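Local atomic coordinates of C-type lectin domain family 4, member b1 (Mus musculus, PDB entry 6LKR), a protein that probably acts as a membrane-anchored C-type lectin receptor of immune cells, binding carbohydrate ligands through a calcium-containing recognition domain. Residues L42-S47 with Q77-T82; M38-V43 with C129-I134. All blocks are in the same frame, centred on the assembly; numbering follows the deposited sequence.

Contact 1: L42-S47 with Q77-T82; sequences LVVIHS and QWVDQT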
loop_
_atom_site.group_PDB
_atom_site.type_symbol
_atom_site.label_atom_id
_atom_site.label_comp_id
_atom_site.label_asym_id
_atom_site.label_seq_id
_atom_site.Cartn_x
_atom_site.Cartn_y
_atom_site.Cartn_z
ATOM N N LEU A 42 0.170 12.567 -2.611
ATOM C CA LEU A 42 1.299 12.825 -1.687
ATOM C C LEU A 42 1.890 11.458 -1.344
ATOM O O LEU A 42 1.119 10.476 -1.276
ATOM C CB LEU A 42 0.807 13.545 -0.431
ATOM C CG LEU A 42 0.500 15.032 -0.588
ATOM C CD1 LEU A 42 -0.136 15.564 0.686
ATOM C CD2 LEU A 42 1.762 15.821 -0.930
ATOM N N VAL A 43 3.205 11.390 -1.177
ATOM C CA VAL A 43 3.952 10.116 -1.016
ATOM C C VAL A 43 3.349 9.318 0.141
ATOM O O VAL A 43 2.989 9.903 1.197
ATOM C CB VAL A 43 5.466 10.304 -0.826
ATOM C CG1 VAL A 43 6.126 10.679 -2.134
ATOM C CG2 VAL A 43 5.810 11.288 0.281
ATOM N N VAL A 44 3.259 8.016 -0.084
ATOM C CA VAL A 44 2.749 7.000 0.869
ATOM C C VAL A 44 3.940 6.098 1.189
ATOM O O VAL A 44 4.372 5.342 0.291
ATOM C CB VAL A 44 1.567 6.243 0.243
ATOM C CG1 VAL A 44 1.158 5.041 1.075
ATOM C CG2 VAL A 44 0.384 7.173 -0.004
ATOM N N ILE A 45 4.509 6.240 2.383
ATOM C CA ILE A 45 5.867 5.709 2.707
ATOM C C ILE A 45 5.692 4.438 3.533
ATOM O O ILE A 45 5.458 4.551 4.746
ATOM C CB ILE A 45 6.733 6.768 3.414
ATOM C CG1 ILE A 45 6.698 8.093 2.650
ATOM C CG2 ILE A 45 8.157 6.248 3.598
ATOM C CD1 ILE A 45 7.563 9.188 3.235
ATOM N N HIS A 46 5.806 3.274 2.889
ATOM C CA HIS A 46 5.489 1.962 3.511
ATOM C C HIS A 46 6.728 1.274 4.086
ATOM O O HIS A 46 6.526 0.344 4.887
ATOM C CB HIS A 46 4.749 1.065 2.517
ATOM C CG HIS A 46 3.291 1.378 2.479
ATOM N ND1 HIS A 46 2.549 1.531 3.640
ATOM C CD2 HIS A 46 2.439 1.583 1.452
ATOM C CE1 HIS A 46 1.301 1.824 3.316
ATOM N NE2 HIS A 46 1.209 1.861 1.986
ATOM N N SER A 47 7.941 1.699 3.713
ATOM C CA SER A 47 9.190 0.940 3.987
ATOM C C SER A 47 10.371 1.881 4.214
ATOM O O SER A 47 10.319 3.033 3.747
ATOM C CB SER A 47 9.507 -0.007 2.858
ATOM O OG SER A 47 9.925 0.713 1.708
ATOM N N GLN A 77 -3.762 7.886 8.623
ATOM C CA GLN A 77 -4.247 7.236 7.390
ATOM C C GLN A 77 -3.408 7.765 6.230
ATOM O O GLN A 77 -3.134 8.985 6.204
ATOM C CB GLN A 77 -5.740 7.523 7.221
ATOM C CG GLN A 77 -6.408 6.755 6.087
ATOM C CD GLN A 77 -7.916 6.833 6.181
ATOM O OE1 GLN A 77 -8.531 6.228 7.057
ATOM N NE2 GLN A 77 -8.523 7.604 5.293
ATOM N N TRP A 78 -2.993 6.868 5.335
ATOM C CA TRP A 78 -2.329 7.233 4.059
ATOM C C TRP A 78 -3.391 7.739 3.084
ATOM O O TRP A 78 -4.521 7.229 3.131
ATOM C CB TRP A 78 -1.560 6.040 3.488
ATOM C CG TRP A 78 -0.390 5.640 4.326
ATOM C CD1 TRP A 78 -0.247 4.493 5.053
ATOM C CD2 TRP A 78 0.806 6.407 4.544
ATOM N NE1 TRP A 78 0.966 4.486 5.692
ATOM C CE2 TRP A 78 1.631 5.650 5.403
ATOM C CE3 TRP A 78 1.267 7.647 4.083
ATOM C CZ2 TRP A 78 2.877 6.108 5.829
ATOM C CZ3 TRP A 78 2.500 8.095 4.501
ATOM C CH2 TRP A 78 3.288 7.338 5.368
ATOM N N VAL A 79 -3.033 8.676 2.207
ATOM C CA VAL A 79 -4.004 9.299 1.258
ATOM C C VAL A 79 -4.529 8.261 0.256
ATOM O O VAL A 79 -5.587 8.522 -0.314
ATOM C CB VAL A 79 -3.411 10.518 0.533
ATOM C CG1 VAL A 79 -3.292 11.701 1.478
ATOM C CG2 VAL A 79 -2.079 10.209 -0.139
ATOM N N ASP A 80 -3.846 7.132 0.041
ATOM C CA ASP A 80 -4.348 6.060 -0.864
ATOM C C ASP A 80 -5.104 5.007 -0.046
ATOM O O ASP A 80 -5.486 3.974 -0.628
ATOM C CB ASP A 80 -3.215 5.457 -1.696
ATOM C CG ASP A 80 -2.229 4.640 -0.890
ATOM O OD1 ASP A 80 -2.397 4.564 0.356
ATOM O OD2 ASP A 80 -1.299 4.097 -1.513
ATOM N N GLN A 81 -5.251 5.245 1.262
ATOM C CA GLN A 81 -6.049 4.436 2.219
ATOM C C GLN A 81 -5.390 3.082 2.506
ATOM O O GLN A 81 -6.048 2.261 3.169
ATOM C CB GLN A 81 -7.461 4.208 1.683
ATOM C CG GLN A 81 -8.176 5.477 1.252
ATOM C CD GLN A 81 -9.502 5.129 0.627
ATOM O OE1 GLN A 81 -9.582 4.771 -0.551
ATOM N NE2 GLN A 81 -10.549 5.199 1.430
ATOM N N THR A 82 -4.142 2.849 2.077
ATOM C CA THR A 82 -3.434 1.569 2.325
ATOM C C THR A 82 -3.084 1.514 3.809
ATOM O O THR A 82 -2.962 2.556 4.453
ATOM C CB THR A 82 -2.226 1.397 1.395
ATOM O OG1 THR A 82 -1.375 2.541 1.515
ATOM C CG2 THR A 82 -2.644 1.198 -0.045
#
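Val44 and Ile45 lie against one face of the Trp78 indole, and this is the tightly packed part of the contact. The CG1 methyl of Val44 sits over the five-membered ring, 4.0 Å from its centroid, in a CH-pi contact. With CG1 anti to the backbone N (chi1 170°), this branch reaches the indole while CG2 meets the Asp80 carboxylate and Val79, 3.9 Å from Val79 CG2. The six-membered ring is covered by backbone: Ile45 N stands on the same face as the valine methyl, 3.4 Å from Trp78 CH2. Leu68 of strand 64-70 also touches the Trp78 side chain, and Ile45 continues to Gln51 and Ile54 of helix 48-56.

Within the C-type lectin fold, residues 43-47 link short strand 41-42 to helix 48-56. Residues 78-81 make a type I beta turn at the end of strand 76-78. The link thus runs past the turn and over its tryptophan.

The side toward His46 and Thr82 is less buried and more polar. His46 turns an edge to the indole face, with the planes at 70° and the ring centroids 4.7 Å apart. Its NE2 donates to Thr82 OG1 at 2.7 Å. The hydroxyl oxygen lies in the imidazole plane, though the bond is bent to 147° at the hydrogen. OG1 in turn gives its proton to Asp80 OD1 on the syn side of the carboxylate. The same OD1 takes the backbone N of Thr82 at 3.0 Å, from above the carboxylate plane, which makes an Asx turn. Two bonds therefore fix the carboxylate beside both methyls of Val44. Asn29 of the second subunit packs on His46 and Thr82.

Contact 2: M38-V43 with C129-I134; sequences MGAHLV and CQMKKI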
loop_
_atom_site.group_PDB
_atom_site.type_symbol
_atom_site.label_atom_id
_atom_site.label_comp_id
_atom_site.label_asym_id
_atom_site.label_seq_id
_atom_site.Cartn_x
_atom_site.Cartn_y
_atom_site.Cartn_z
ATOM N N MET A 38 -2.066 15.646 -11.220
ATOM C CA MET A 38 -1.047 14.908 -12.024
ATOM C C MET A 38 -1.376 13.413 -12.104
ATOM O O MET A 38 -0.589 12.676 -12.728
ATOM C CB MET A 38 0.339 15.093 -11.413
ATOM C CG MET A 38 0.817 16.503 -11.563
ATOM S SD MET A 38 2.516 16.736 -11.040
ATOM C CE MET A 38 2.338 16.484 -9.278
ATOM N N GLY A 39 -2.509 12.989 -11.535
ATOM C CA GLY A 39 -2.900 11.570 -11.423
ATOM C C GLY A 39 -2.077 10.876 -10.351
ATOM O O GLY A 39 -1.854 9.661 -10.467
ATOM N N ALA A 40 -1.641 11.634 -9.344
ATOM C CA ALA A 40 -0.687 11.178 -8.309
ATOM C C ALA A 40 -1.292 11.409 -6.926
ATOM O O ALA A 40 -2.442 11.856 -6.834
ATOM C CB ALA A 40 0.620 11.906 -8.474
ATOM N N HIS A 41 -0.527 11.109 -5.882
ATOM C CA HIS A 41 -0.882 11.331 -4.454
ATOM C C HIS A 41 0.351 11.868 -3.727
ATOM O O HIS A 41 1.468 11.563 -4.206
ATOM C CB HIS A 41 -1.311 10.012 -3.794
ATOM C CG HIS A 41 -2.756 9.678 -3.944
ATOM N ND1 HIS A 41 -3.756 10.504 -3.475
ATOM C CD2 HIS A 41 -3.369 8.599 -4.473
ATOM C CE1 HIS A 41 -4.930 9.959 -3.728
ATOM N NE2 HIS A 41 -4.718 8.788 -4.344
ATOM N N LEU A 42 0.170 12.567 -2.611
ATOM C CA LEU A 42 1.299 12.825 -1.687
ATOM C C LEU A 42 1.890 11.458 -1.344
ATOM O O LEU A 42 1.119 10.476 -1.276
ATOM C CB LEU A 42 0.807 13.545 -0.431
ATOM C CG LEU A 42 0.500 15.032 -0.588
ATOM C CD1 LEU A 42 -0.136 15.564 0.686
ATOM C CD2 LEU A 42 1.762 15.821 -0.930
ATOM N N VAL A 43 3.205 11.390 -1.177
ATOM C CA VAL A 43 3.952 10.116 -1.016
ATOM C C VAL A 43 3.349 9.318 0.141
ATOM O O VAL A 43 2.989 9.903 1.197
ATOM C CB VAL A 43 5.466 10.304 -0.826
ATOM C CG1 VAL A 43 6.126 10.679 -2.134
ATOM C CG2 VAL A 43 5.810 11.288 0.281
ATOM N N CYS A 129 5.154 13.946 -4.552
ATOM C CA CYS A 129 4.044 13.163 -5.137
ATOM C C CYS A 129 4.576 11.815 -5.605
ATOM O O CYS A 129 5.779 11.709 -5.935
ATOM C CB CYS A 129 3.396 13.866 -6.323
ATOM S SG CYS A 129 2.821 15.553 -5.993
ATOM N N GLN A 130 3.691 10.832 -5.669
ATOM C CA GLN A 130 4.017 9.503 -6.218
ATOM C C GLN A 130 2.825 9.030 -7.039
ATOM O O GLN A 130 1.680 9.411 -6.717
ATOM C CB GLN A 130 4.398 8.524 -5.100
ATOM C CG GLN A 130 3.228 7.801 -4.465
ATOM C CD GLN A 130 3.672 6.794 -3.429
ATOM O OE1 GLN A 130 4.459 7.104 -2.545
ATOM N NE2 GLN A 130 3.165 5.577 -3.538
ATOM N N MET A 131 3.109 8.231 -8.061
ATOM C CA MET A 131 2.085 7.472 -8.813
ATOM C C MET A 131 2.662 6.097 -9.144
ATOM O O MET A 131 3.891 5.933 -9.051
ATOM C CB MET A 131 1.712 8.207 -10.102
ATOM C CG MET A 131 2.878 8.422 -11.034
ATOM S SD MET A 131 2.353 9.030 -12.666
ATOM C CE MET A 131 1.568 10.566 -12.211
ATOM N N LYS A 132 1.801 5.154 -9.509
ATOM C CA LYS A 132 2.218 3.828 -10.023
ATOM C C LYS A 132 2.915 4.029 -11.371
ATOM O O LYS A 132 2.509 4.940 -12.114
ATOM C CB LYS A 132 1.007 2.898 -10.099
ATOM C CG LYS A 132 0.435 2.514 -8.740
ATOM C CD LYS A 132 -0.994 2.023 -8.799
ATOM C CE LYS A 132 -1.638 1.914 -7.434
ATOM N NZ LYS A 132 -1.458 0.562 -6.852
ATOM N N LYS A 133 3.970 3.253 -11.633
ATOM C CA LYS A 133 4.711 3.221 -12.923
ATOM C C LYS A 133 3.835 2.530 -13.969
ATOM O O LYS A 133 2.812 1.937 -13.566
ATOM C CB LYS A 133 6.038 2.465 -12.763
ATOM C CG LYS A 133 5.910 0.947 -12.670
ATOM C CD LYS A 133 7.230 0.209 -12.521
ATOM C CE LYS A 133 7.122 -1.270 -12.836
ATOM N NZ LYS A 133 6.021 -1.919 -12.082
ATOM N N ILE A 134 4.241 2.584 -15.242
ATOM C CA ILE A 134 3.579 1.872 -16.381
ATOM C C ILE A 134 4.496 0.723 -16.829
ATOM O O ILE A 134 5.581 0.927 -17.381
ATOM C CB ILE A 134 3.237 2.849 -17.531
ATOM C CG1 ILE A 134 2.158 3.857 -17.123
ATOM C CG2 ILE A 134 2.839 2.094 -18.793
ATOM C CD1 ILE A 134 2.678 5.063 -16.366
#
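Met38 is bent at its last torsion (chi3 -68°), which brings its CE methyl to 3.4 Å from Cys129 SG. Met131 bends the other way at the same bond (chi3 61°), and its CE lies close to Met38 O and 4.1 Å from Ala40 CB. The contact is a short antiparallel bridge of the C-type lectin fold. It joins strand 41-42, just after helix 28-37, to the C-terminal strand 126-132. A Schellman motif ends the helix, and Gly39, with positive phi, is the first residue to leave it.

His41 and Gln130 are the hydrogen-bonded pair. His41 N donates to Gln130 O at 2.9 Å, and Gln130 N returns a bond to His41 O at 2.8 Å. His41 O also meets the CA-H of Cys129. Next along is Leu42 with Cys129, a non-hydrogen-bonded pair whose side chains diverge.

Ala40 CB packs on Cys129 CB at 4.0 Å. The sulfur of Cys129 is joined to Cys35 in a disulfide, so strand 126-132 is tied covalently to helix 28-37 as well. In the conformer given, one of two, His41 ND1 is hydrogen-bonded to Glu32 OE2 of that helix. Gln130 extends beyond CG to cross Val43 at about a right angle. Its OE1 is hydrogen-bonded to Val44 N, just past the segment, and lies 3.4 Å from Val43 CA.

Overall arrangement
Contacts 1 and 2 share Leu42 and Val43 and have centres 11 Å apart. Gln130 OE1 of contact 2 accepts a probable hydrogen bond from Val44 N of contact 1 at 2.9 Å. Val79 CG2 packs on His41 CB at 3.7 Å. Residues 38-47 run from the end of helix 28-37, past strand 126-132 and the turn after strand 76-78, to helix 48-56. The calcium site lies apart from both. The side chain of Trp78 is about 12 Å from that of Asp118, a calcium ligand, and contact 2 lies away from the calcium site. A bound B3P molecule, probably from the crystallisation liquor, lies near the side chains of Val79 and His41.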